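PDB 4TKT: AT-less polyketide synthase, which probably acts as a ketosynthase domain of an AT-less type I polyketide synthase, condensing acyl units during assembly of the polyketide isomigrastatin. Local coordinates for residues A[103-113]-A[501-509]; A[473-484]-A[518-529]. All blocks are in the same frame, centred on the assembly; numbering follows the deposited sequence.

Interaction 1 of 2, residues A[103-113]-A[501-509]; sequences HTTLEDAGYSR and QVGREAMTA
The Schellman motif that ends helix 93-109, with Gly110 as its C-prime residue, packs against Gly503 and Arg504 just beyond helix 493-502, joining the ketosynthase to the KS-MAT linker. Gly110 O lies 3.3 Å from Gly503 CA, so the two turns meet backbone to backbone. A water donates to both Gly110 O and Val502 O. Arg504 starts away from the helix but bends back at chi2 (-65°), laying one guanidinium face over Glu107 CB, which sits 3.8 Å from the plane above its centre. NH1 reaches two carbonyls: a nearly straight bond of 3.1 Å to Gly503 O, which lies in the guanidinium plane although NH1 stands above the carbonyl plane, and a weak one of 2.9 Å to Glu107 O. The Glu107 side chain runs across Arg504 at about a right angle, and OE2 stands 3.7 Å from Arg504 NE, well out of the guanidinium plane; this long salt bridge rests on charge alone. OE2 also receives a bond from a second water, while OE1 is held by Tyr605 N. With a leucine in place of Arg504, Glu107 would probably lose its countercharge and Gly503 O its side-chain donor. Farther on, Glu505 sends its carboxylate to the start of helix 113-121, which Ser112 N-caps. OE2 is modelled 2.4 Å from Arg113 N, a nearly straight hydrogen bond whose extreme shortness leaves the exact length doubtful. The same carboxylate stacks on the Arg113 guanidinium, the planes 14° apart and CD displaced toward its rim. A negative group placed between a helix N-terminus and an arginine is likely to be stabilised as the carboxylate, so charge complementarity supplements the backbone fit of this interface.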
loop_
_atom_site.group_PDB
_atom_site.type_symbol
_atom_site.label_atom_id
_atom_site.label_comp_id
_atom_site.label_asym_id
_atom_site.label_seq_id
_atom_site.Cartn_x
_atom_site.Cartn_y
_atom_site.Cartn_z
ATOM N N HIS A 103 -8.934 -4.633 1.393
ATOM C CA HIS A 103 -9.125 -6.075 1.417
ATOM C C HIS A 103 -7.822 -6.808 1.133
ATOM O O HIS A 103 -7.467 -7.750 1.844
ATOM C CB HIS A 103 -10.189 -6.504 0.409
ATOM C CG HIS A 103 -10.481 -7.971 0.438
ATOM N ND1 HIS A 103 -11.173 -8.571 1.468
ATOM C CD2 HIS A 103 -10.156 -8.962 -0.425
ATOM C CE1 HIS A 103 -11.271 -9.867 1.233
ATOM N NE2 HIS A 103 -10.662 -10.131 0.092
ATOM N N THR A 104 -7.114 -6.371 0.096
ATOM C CA THR A 104 -5.847 -6.994 -0.275
ATOM C C THR A 104 -4.842 -6.930 0.873
ATOM O O THR A 104 -4.024 -7.835 1.034
ATOM C CB THR A 104 -5.232 -6.335 -1.524
ATOM O OG1 THR A 104 -5.176 -4.920 -1.334
ATOM C CG2 THR A 104 -6.074 -6.626 -2.749
ATOM N N THR A 105 -4.916 -5.871 1.675
ATOM C CA THR A 105 -4.000 -5.709 2.800
ATOM C C THR A 105 -4.294 -6.734 3.889
ATOM O O THR A 105 -3.377 -7.279 4.503
ATOM C CB THR A 105 -4.073 -4.294 3.410
ATOM O OG1 THR A 105 -3.929 -3.312 2.376
ATOM C CG2 THR A 105 -2.964 -4.102 4.433
ATOM N N LEU A 106 -5.575 -6.997 4.128
ATOM C CA LEU A 106 -5.960 -8.009 5.103
ATOM C C LEU A 106 -5.519 -9.392 4.639
ATOM O O LEU A 106 -5.065 -10.210 5.438
ATOM C CB LEU A 106 -7.469 -7.986 5.347
ATOM C CG LEU A 106 -7.953 -7.151 6.534
ATOM C CD1 LEU A 106 -7.692 -5.665 6.325
ATOM C CD2 LEU A 106 -9.424 -7.406 6.791
ATOM N N GLU A 107 -5.647 -9.647 3.343
ATOM C CA GLU A 107 -5.266 -10.940 2.796
ATOM C C GLU A 107 -3.755 -11.130 2.847
ATOM O O GLU A 107 -3.275 -12.238 3.079
ATOM C CB GLU A 107 -5.780 -11.095 1.364
ATOM C CG GLU A 107 -7.289 -11.274 1.281
ATOM C CD GLU A 107 -7.769 -11.571 -0.125
ATOM O OE1 GLU A 107 -7.297 -10.906 -1.070
ATOM O OE2 GLU A 107 -8.619 -12.472 -0.286
ATOM N N ASP A 108 -3.009 -10.048 2.641
ATOM C CA ASP A 108 -1.557 -10.101 2.750
ATOM C C ASP A 108 -1.151 -10.364 4.194
ATOM O O ASP A 108 -0.161 -11.045 4.458
ATOM C CB ASP A 108 -0.916 -8.804 2.253
ATOM C CG ASP A 108 0.599 -8.901 2.156
ATOM O OD1 ASP A 108 1.097 -9.847 1.509
ATOM O OD2 ASP A 108 1.294 -8.034 2.729
ATOM N N ALA A 109 -1.927 -9.821 5.126
ATOM C CA ALA A 109 -1.663 -10.004 6.548
ATOM C C ALA A 109 -2.064 -11.400 7.012
ATOM O O ALA A 109 -1.628 -11.862 8.065
ATOM C CB ALA A 109 -2.393 -8.949 7.362
ATOM N N GLY A 110 -2.897 -12.070 6.223
ATOM C CA GLY A 110 -3.370 -13.392 6.580
ATOM C C GLY A 110 -4.501 -13.319 7.583
ATOM O O GLY A 110 -4.593 -14.137 8.497
ATOM N N TYR A 111 -5.367 -12.330 7.410
ATOM C CA TYR A 111 -6.514 -12.156 8.291
ATOM C C TYR A 111 -7.817 -12.039 7.522
ATOM O O TYR A 111 -7.908 -11.304 6.540
ATOM C CB TYR A 111 -6.339 -10.915 9.165
ATOM C CG TYR A 111 -5.516 -11.142 10.408
ATOM C CD1 TYR A 111 -6.088 -11.685 11.550
ATOM C CD2 TYR A 111 -4.170 -10.805 10.443
ATOM C CE1 TYR A 111 -5.341 -11.892 12.690
ATOM C CE2 TYR A 111 -3.414 -11.008 11.579
ATOM C CZ TYR A 111 -4.005 -11.552 12.700
ATOM O OH TYR A 111 -3.255 -11.756 13.833
ATOM N N SER A 112 -8.827 -12.770 7.971
ATOM C CA SER A 112 -10.187 -12.514 7.527
ATOM C C SER A 112 -10.740 -11.377 8.375
ATOM O O SER A 112 -10.150 -11.023 9.397
ATOM C CB SER A 112 -11.056 -13.762 7.653
ATOM O OG SER A 112 -11.186 -14.154 9.009
ATOM N N ARG A 113 -11.860 -10.803 7.949
ATOM C CA ARG A 113 -12.507 -9.730 8.698
ATOM C C ARG A 113 -12.783 -10.140 10.142
ATOM O O ARG A 113 -12.399 -9.439 11.079
ATOM C CB ARG A 113 -13.810 -9.314 8.017
ATOM C CG ARG A 113 -13.676 -8.120 7.093
ATOM C CD ARG A 113 -14.231 -8.426 5.717
ATOM N NE ARG A 113 -15.541 -9.062 5.789
ATOM C CZ ARG A 113 -16.101 -9.717 4.780
ATOM N NH1 ARG A 113 -15.460 -9.822 3.622
ATOM N NH2 ARG A 113 -17.295 -10.274 4.928
ATOM N N GLN A 501 -6.650 -21.023 5.231
ATOM C CA GLN A 501 -7.748 -21.449 6.089
ATOM C C GLN A 501 -8.247 -20.312 6.973
ATOM O O GLN A 501 -9.413 -19.924 6.901
ATOM C CB GLN A 501 -7.319 -22.634 6.958
ATOM C CG GLN A 501 -7.275 -23.961 6.221
ATOM C CD GLN A 501 -6.643 -25.059 7.048
ATOM O OE1 GLN A 501 -6.552 -24.954 8.271
ATOM N NE2 GLN A 501 -6.195 -26.118 6.382
ATOM N N VAL A 502 -7.355 -19.774 7.796
ATOM C CA VAL A 502 -7.748 -18.801 8.809
ATOM C C VAL A 502 -7.557 -17.359 8.324
ATOM O O VAL A 502 -7.990 -16.410 8.979
ATOM C CB VAL A 502 -6.955 -19.031 10.118
ATOM C CG1 VAL A 502 -5.523 -18.553 9.965
ATOM C CG2 VAL A 502 -7.640 -18.355 11.302
ATOM N N GLY A 503 -6.934 -17.197 7.161
ATOM C CA GLY A 503 -6.646 -15.872 6.639
ATOM C C GLY A 503 -7.457 -15.467 5.422
ATOM O O GLY A 503 -7.145 -14.471 4.767
ATOM N N ARG A 504 -8.494 -16.235 5.110
ATOM C CA ARG A 504 -9.378 -15.899 4.001
ATOM C C ARG A 504 -10.840 -16.037 4.406
ATOM O O ARG A 504 -11.179 -16.836 5.281
ATOM C CB ARG A 504 -9.094 -16.786 2.786
ATOM C CG ARG A 504 -7.710 -16.616 2.176
ATOM C CD ARG A 504 -7.520 -15.230 1.584
ATOM N NE ARG A 504 -6.290 -15.136 0.799
ATOM C CZ ARG A 504 -5.098 -14.839 1.305
ATOM N NH1 ARG A 504 -4.961 -14.610 2.606
ATOM N NH2 ARG A 504 -4.037 -14.775 0.511
ATOM N N GLU A 505 -11.700 -15.250 3.768
ATOM C CA GLU A 505 -13.139 -15.337 3.992
ATOM C C GLU A 505 -13.707 -16.574 3.309
ATOM O O GLU A 505 -13.413 -16.835 2.142
ATOM C CB GLU A 505 -13.851 -14.092 3.461
ATOM C CG GLU A 505 -13.195 -12.777 3.839
ATOM C CD GLU A 505 -13.469 -12.379 5.272
ATOM O OE1 GLU A 505 -14.405 -12.944 5.878
ATOM O OE2 GLU A 505 -12.747 -11.499 5.788
ATOM N N ALA A 506 -14.519 -17.335 4.032
ATOM C CA ALA A 506 -15.201 -18.478 3.439
ATOM C C ALA A 506 -16.363 -17.996 2.576
ATOM O O ALA A 506 -17.398 -17.582 3.095
ATOM C CB ALA A 506 -15.689 -19.427 4.519
HETATM N N MSE A 507 -16.191 -18.052 1.260
HETATM C CA MSE A 507 -17.188 -17.511 0.344
HETATM C C MSE A 507 -18.014 -18.613 -0.321
HETATM O O MSE A 507 -17.903 -19.783 0.039
HETATM C CB MSE A 507 -16.513 -16.634 -0.712
HETATM C CG MSE A 507 -15.617 -15.553 -0.119
HETATM SE SE MSE A 507 -14.943 -14.276 -1.436
HETATM C CE MSE A 507 -13.730 -13.258 -0.285
ATOM N N THR A 508 -18.836 -18.227 -1.292
ATOM C CA THR A 508 -19.833 -19.121 -1.881
ATOM C C THR A 508 -19.229 -20.296 -2.648
ATOM O O THR A 508 -19.392 -21.449 -2.253
ATOM C CB THR A 508 -20.766 -18.346 -2.827
ATOM O OG1 THR A 508 -21.346 -17.242 -2.124
ATOM C CG2 THR A 508 -21.870 -19.246 -3.344
ATOM N N ALA A 509 -18.549 -20.002 -3.751
ATOM C CA ALA A 509 -17.894 -21.038 -4.542
ATOM C C ALA A 509 -16.622 -21.496 -3.845
ATOM O O ALA A 509 -15.747 -20.683 -3.549
ATOM C CB ALA A 509 -17.587 -20.531 -5.941
HETATM O O HOH W 1 -10.700 -13.195 1.316
HETATM O O HOH W 2 -6.029 -15.007 11.090
#

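Interaction 2 of 2, residues A[473-484]-A[518-529]; sequences RESAGRLRDALR and LPALVDALDACA
Arg480 and Asp526 form the charged edge of a helix pair whose axes approach to 7.7 Å and run roughly antiparallel, at 146°. Arg480 divides its donors between the two helices. NH1 donates to Asp526 OD1 in a salt bridge modelled at 2.5 Å, so short that its exact length is doubtful, with the guanidinium and carboxylate planes 61° apart. NE bonds to OD1 of Asp481, the next residue along its own helix, at 3.0 Å, approaching from above the carboxylate plane, and NH2 adds a weak bond to the same oxygen. A bend at chi3 (61°) turns the guanidinium toward both acids, while the aliphatic part of Arg480 fits as a knob among Val522, Leu525, Asp526 and Ala529. Arg484 NH2 stays beyond salt-bridge range of Asp526, and its NE lies against Val522 CG1.

Nearer the N-terminal end of 473-484, the extended Arg473 brings NH1 to Cys528 O, which lies at the guanidinium edge; the hydrogen bond is modelled at 2.4 Å, too short for its length to be trusted. Its NE is paired with Glu469, and Phe540 provides a cation-pi partner. Arg473 O is approached by Ala529 CA at 3.5 Å in a CA-H...O contact, and Ala529 CB enters a hole formed with Ala476, Gly477 and Arg480.

Beneath this polar rim, Leu525 CD1 packs 3.7 Å from Leu479 CG, and Leu483 CD1 reaches Leu521 CD2 and Leu518 CD1. Three of these leucines reach neighbouring elements: Leu479 touches Leu464 of strand 460-466 and Leu500 of helix 493-502, Leu483 meets Ile496 of that helix, and Leu521 rests on Val462 and on Val513 of strand 509-515.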
loop_
_atom_site.group_PDB
_atom_site.type_symbol
_atom_site.label_atom_id
_atom_site.label_comp_id
_atom_site.label_asym_id
_atom_site.label_seq_id
_atom_site.Cartn_x
_atom_site.Cartn_y
_atom_site.Cartn_z
ATOM N N ARG A 473 -12.102 -20.300 -10.090
ATOM C CA ARG A 473 -11.143 -20.909 -11.004
ATOM C C ARG A 473 -10.020 -19.931 -11.333
ATOM O O ARG A 473 -8.889 -20.335 -11.607
ATOM C CB ARG A 473 -11.839 -21.377 -12.281
ATOM C CG ARG A 473 -12.940 -22.392 -12.033
ATOM C CD ARG A 473 -13.355 -23.094 -13.312
ATOM N NE ARG A 473 -14.434 -24.047 -13.073
ATOM C CZ ARG A 473 -14.251 -25.290 -12.636
ATOM N NH1 ARG A 473 -13.029 -25.736 -12.385
ATOM N NH2 ARG A 473 -15.293 -26.086 -12.444
ATOM N N GLU A 474 -10.342 -18.643 -11.298
ATOM C CA GLU A 474 -9.347 -17.595 -11.471
ATOM C C GLU A 474 -8.342 -17.608 -10.316
ATOM O O GLU A 474 -7.133 -17.522 -10.536
ATOM C CB GLU A 474 -10.032 -16.230 -11.576
ATOM C CG GLU A 474 -9.093 -15.058 -11.816
ATOM C CD GLU A 474 -8.718 -14.881 -13.277
ATOM O OE1 GLU A 474 -9.047 -15.767 -14.094
ATOM O OE2 GLU A 474 -8.095 -13.848 -13.607
ATOM N N SER A 475 -8.847 -17.722 -9.089
ATOM C CA SER A 475 -7.992 -17.802 -7.905
ATOM C C SER A 475 -7.060 -19.004 -7.967
ATOM O O SER A 475 -5.891 -18.914 -7.592
ATOM C CB SER A 475 -8.833 -17.880 -6.629
ATOM O OG SER A 475 -9.569 -16.690 -6.419
ATOM N N ALA A 476 -7.588 -20.131 -8.438
ATOM C CA ALA A 476 -6.808 -21.356 -8.545
ATOM C C ALA A 476 -5.649 -21.164 -9.512
ATOM O O ALA A 476 -4.538 -21.636 -9.272
ATOM C CB ALA A 476 -7.690 -22.516 -8.988
ATOM N N GLY A 477 -5.915 -20.457 -10.604
ATOM C CA GLY A 477 -4.894 -20.179 -11.593
ATOM C C GLY A 477 -3.800 -19.277 -11.059
ATOM O O GLY A 477 -2.615 -19.530 -11.279
ATOM N N ARG A 478 -4.191 -18.222 -10.351
ATOM C CA ARG A 478 -3.224 -17.252 -9.849
ATOM C C ARG A 478 -2.393 -17.847 -8.715
ATOM O O ARG A 478 -1.218 -17.514 -8.558
ATOM C CB ARG A 478 -3.932 -15.971 -9.391
ATOM C CG ARG A 478 -4.805 -15.338 -10.469
ATOM C CD ARG A 478 -4.717 -13.811 -10.491
ATOM N NE ARG A 478 -5.353 -13.183 -9.336
ATOM C CZ ARG A 478 -4.716 -12.422 -8.451
ATOM N NH1 ARG A 478 -3.417 -12.187 -8.588
ATOM N NH2 ARG A 478 -5.376 -11.892 -7.431
ATOM N N LEU A 479 -3.001 -18.731 -7.930
ATOM C CA LEU A 479 -2.281 -19.418 -6.864
ATOM C C LEU A 479 -1.329 -20.448 -7.457
ATOM O O LEU A 479 -0.215 -20.638 -6.969
ATOM C CB LEU A 479 -3.255 -20.089 -5.895
ATOM C CG LEU A 479 -2.625 -20.887 -4.751
ATOM C CD1 LEU A 479 -1.723 -20.000 -3.914
ATOM C CD2 LEU A 479 -3.697 -21.529 -3.886
ATOM N N ARG A 480 -1.785 -21.113 -8.513
ATOM C CA ARG A 480 -0.960 -22.075 -9.231
ATOM C C ARG A 480 0.284 -21.404 -9.796
ATOM O O ARG A 480 1.386 -21.941 -9.707
ATOM C CB ARG A 480 -1.761 -22.729 -10.355
ATOM C CG ARG A 480 -0.928 -23.521 -11.341
ATOM C CD ARG A 480 -1.628 -23.581 -12.685
ATOM N NE ARG A 480 -1.823 -22.243 -13.235
ATOM C CZ ARG A 480 -2.671 -21.953 -14.217
ATOM N NH1 ARG A 480 -3.414 -22.908 -14.757
ATOM N NH2 ARG A 480 -2.780 -20.706 -14.654
ATOM N N ASP A 481 0.097 -20.221 -10.375
ATOM C CA ASP A 481 1.201 -19.482 -10.974
ATOM C C ASP A 481 2.182 -19.005 -9.911
ATOM O O ASP A 481 3.391 -18.953 -10.146
ATOM C CB ASP A 481 0.678 -18.293 -11.782
ATOM C CG ASP A 481 -0.142 -18.721 -12.986
ATOM O OD1 ASP A 481 -0.021 -19.893 -13.407
ATOM O OD2 ASP A 481 -0.902 -17.881 -13.512
ATOM N N ALA A 482 1.658 -18.662 -8.740
ATOM C CA ALA A 482 2.498 -18.212 -7.640
ATOM C C ALA A 482 3.346 -19.353 -7.086
ATOM O O ALA A 482 4.530 -19.174 -6.805
ATOM C CB ALA A 482 1.648 -17.605 -6.540
ATOM N N LEU A 483 2.745 -20.529 -6.940
ATOM C CA LEU A 483 3.429 -21.654 -6.310
ATOM C C LEU A 483 4.397 -22.356 -7.257
ATOM O O LEU A 483 5.025 -23.347 -6.889
ATOM C CB LEU A 483 2.413 -22.656 -5.764
ATOM C CG LEU A 483 1.549 -22.118 -4.622
ATOM C CD1 LEU A 483 0.645 -23.206 -4.061
ATOM C CD2 LEU A 483 2.422 -21.519 -3.532
ATOM N N ARG A 484 4.518 -21.839 -8.474
ATOM C CA ARG A 484 5.499 -22.354 -9.418
ATOM C C ARG A 484 6.819 -21.592 -9.306
ATOM O O ARG A 484 7.834 -22.015 -9.861
ATOM C CB ARG A 484 4.965 -22.276 -10.849
ATOM C CG ARG A 484 3.949 -23.353 -11.189
ATOM C CD ARG A 484 3.394 -23.165 -12.593
ATOM N NE ARG A 484 2.582 -24.303 -13.015
ATOM C CZ ARG A 484 1.790 -24.300 -14.083
ATOM N NH1 ARG A 484 1.693 -23.212 -14.837
ATOM N NH2 ARG A 484 1.088 -25.383 -14.393
ATOM N N LEU A 518 4.043 -30.284 -3.037
ATOM C CA LEU A 518 3.743 -29.083 -3.811
ATOM C C LEU A 518 3.393 -29.349 -5.283
ATOM O O LEU A 518 2.465 -28.732 -5.804
ATOM C CB LEU A 518 4.912 -28.099 -3.734
ATOM C CG LEU A 518 4.641 -26.732 -4.366
ATOM C CD1 LEU A 518 3.503 -26.029 -3.644
ATOM C CD2 LEU A 518 5.896 -25.876 -4.366
ATOM N N PRO A 519 4.130 -30.251 -5.967
ATOM C CA PRO A 519 3.738 -30.501 -7.360
ATOM C C PRO A 519 2.335 -31.085 -7.496
ATOM O O PRO A 519 1.688 -30.879 -8.523
ATOM C CB PRO A 519 4.788 -31.505 -7.844
ATOM C CG PRO A 519 5.965 -31.255 -6.983
ATOM C CD PRO A 519 5.393 -30.937 -5.637
ATOM N N ALA A 520 1.877 -31.805 -6.476
ATOM C CA ALA A 520 0.527 -32.357 -6.477
ATOM C C ALA A 520 -0.502 -31.245 -6.314
ATOM O O ALA A 520 -1.553 -31.263 -6.953
ATOM C CB ALA A 520 0.370 -33.390 -5.377
ATOM N N LEU A 521 -0.192 -30.281 -5.453
ATOM C CA LEU A 521 -1.073 -29.141 -5.233
ATOM C C LEU A 521 -1.204 -28.305 -6.501
ATOM O O LEU A 521 -2.302 -27.886 -6.863
ATOM C CB LEU A 521 -0.563 -28.278 -4.079
ATOM C CG LEU A 521 -1.356 -26.998 -3.796
ATOM C CD1 LEU A 521 -2.828 -27.303 -3.570
ATOM C CD2 LEU A 521 -0.777 -26.264 -2.601
ATOM N N VAL A 522 -0.080 -28.075 -7.175
ATOM C CA VAL A 522 -0.072 -27.337 -8.433
ATOM C C VAL A 522 -0.949 -28.028 -9.476
ATOM O O VAL A 522 -1.699 -27.371 -10.198
ATOM C CB VAL A 522 1.363 -27.177 -8.982
ATOM C CG1 VAL A 522 1.345 -26.511 -10.352
ATOM C CG2 VAL A 522 2.212 -26.375 -8.014
ATOM N N ASP A 523 -0.863 -29.353 -9.542
ATOM C CA ASP A 523 -1.679 -30.127 -10.474
ATOM C C ASP A 523 -3.165 -29.967 -10.185
ATOM O O ASP A 523 -3.970 -29.823 -11.103
ATOM C CB ASP A 523 -1.309 -31.611 -10.427
ATOM C CG ASP A 523 0.024 -31.904 -11.083
ATOM O OD1 ASP A 523 0.593 -30.987 -11.714
ATOM O OD2 ASP A 523 0.494 -33.057 -10.977
ATOM N N ALA A 524 -3.522 -30.001 -8.905
ATOM C CA ALA A 524 -4.915 -29.865 -8.501
ATOM C C ALA A 524 -5.438 -28.471 -8.826
ATOM O O ALA A 524 -6.557 -28.318 -9.315
ATOM C CB ALA A 524 -5.069 -30.163 -7.019
ATOM N N LEU A 525 -4.616 -27.461 -8.556
ATOM C CA LEU A 525 -4.972 -26.074 -8.841
ATOM C C LEU A 525 -5.147 -25.844 -10.335
ATOM O O LEU A 525 -6.073 -25.155 -10.761
ATOM C CB LEU A 525 -3.911 -25.125 -8.286
ATOM C CG LEU A 525 -3.849 -25.060 -6.760
ATOM C CD1 LEU A 525 -2.638 -24.268 -6.292
ATOM C CD2 LEU A 525 -5.136 -24.468 -6.205
ATOM N N ASP A 526 -4.255 -26.429 -11.127
ATOM C CA ASP A 526 -4.329 -26.310 -12.577
ATOM C C ASP A 526 -5.604 -26.959 -13.104
ATOM O O ASP A 526 -6.254 -26.430 -14.006
ATOM C CB ASP A 526 -3.102 -26.945 -13.234
ATOM C CG ASP A 526 -2.942 -26.534 -14.685
ATOM O OD1 ASP A 526 -3.263 -25.373 -15.014
ATOM O OD2 ASP A 526 -2.492 -27.369 -15.497
ATOM N N ALA A 527 -5.959 -28.104 -12.530
ATOM C CA ALA A 527 -7.158 -28.827 -12.935
ATOM C C ALA A 527 -8.409 -28.005 -12.650
ATOM O O ALA A 527 -9.296 -27.895 -13.496
ATOM C CB ALA A 527 -7.231 -30.168 -12.227
ATOM N N CYS A 528 -8.471 -27.432 -11.454
ATOM C CA CYS A 528 -9.590 -26.583 -11.070
ATOM C C CYS A 528 -9.654 -25.319 -11.923
ATOM O O CYS A 528 -10.735 -24.879 -12.315
ATOM C CB CYS A 528 -9.493 -26.206 -9.594
ATOM S SG CYS A 528 -10.748 -25.028 -9.057
ATOM N N ALA A 529 -8.493 -24.738 -12.205
ATOM C CA ALA A 529 -8.419 -23.527 -13.013
ATOM C C ALA A 529 -8.891 -23.780 -14.442
ATOM O O ALA A 529 -9.635 -22.981 -15.007
ATOM C CB ALA A 529 -7.001 -22.977 -13.014
#

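Overall arrangement
Interactions 1 and 2 have centres 18 Å apart and do not touch, their nearest atoms being about 7 Å from each other. Their segments alternate along the chain: 103-113, 473-484, 501-509, 518-529. Only the first belongs to the ketosynthase; the other three are parts of the KS-MAT linker. Interaction 2 pairs two linker helices over strands 460-466 and 509-515, and interaction 1 joins the segment following helix 493-502, between them in sequence, to the ketosynthase. The loop near the C-terminus borders both, through Tyr605 at interaction 1 and Pro606 at interaction 2. One contact thus knits the linker internally; the other docks it.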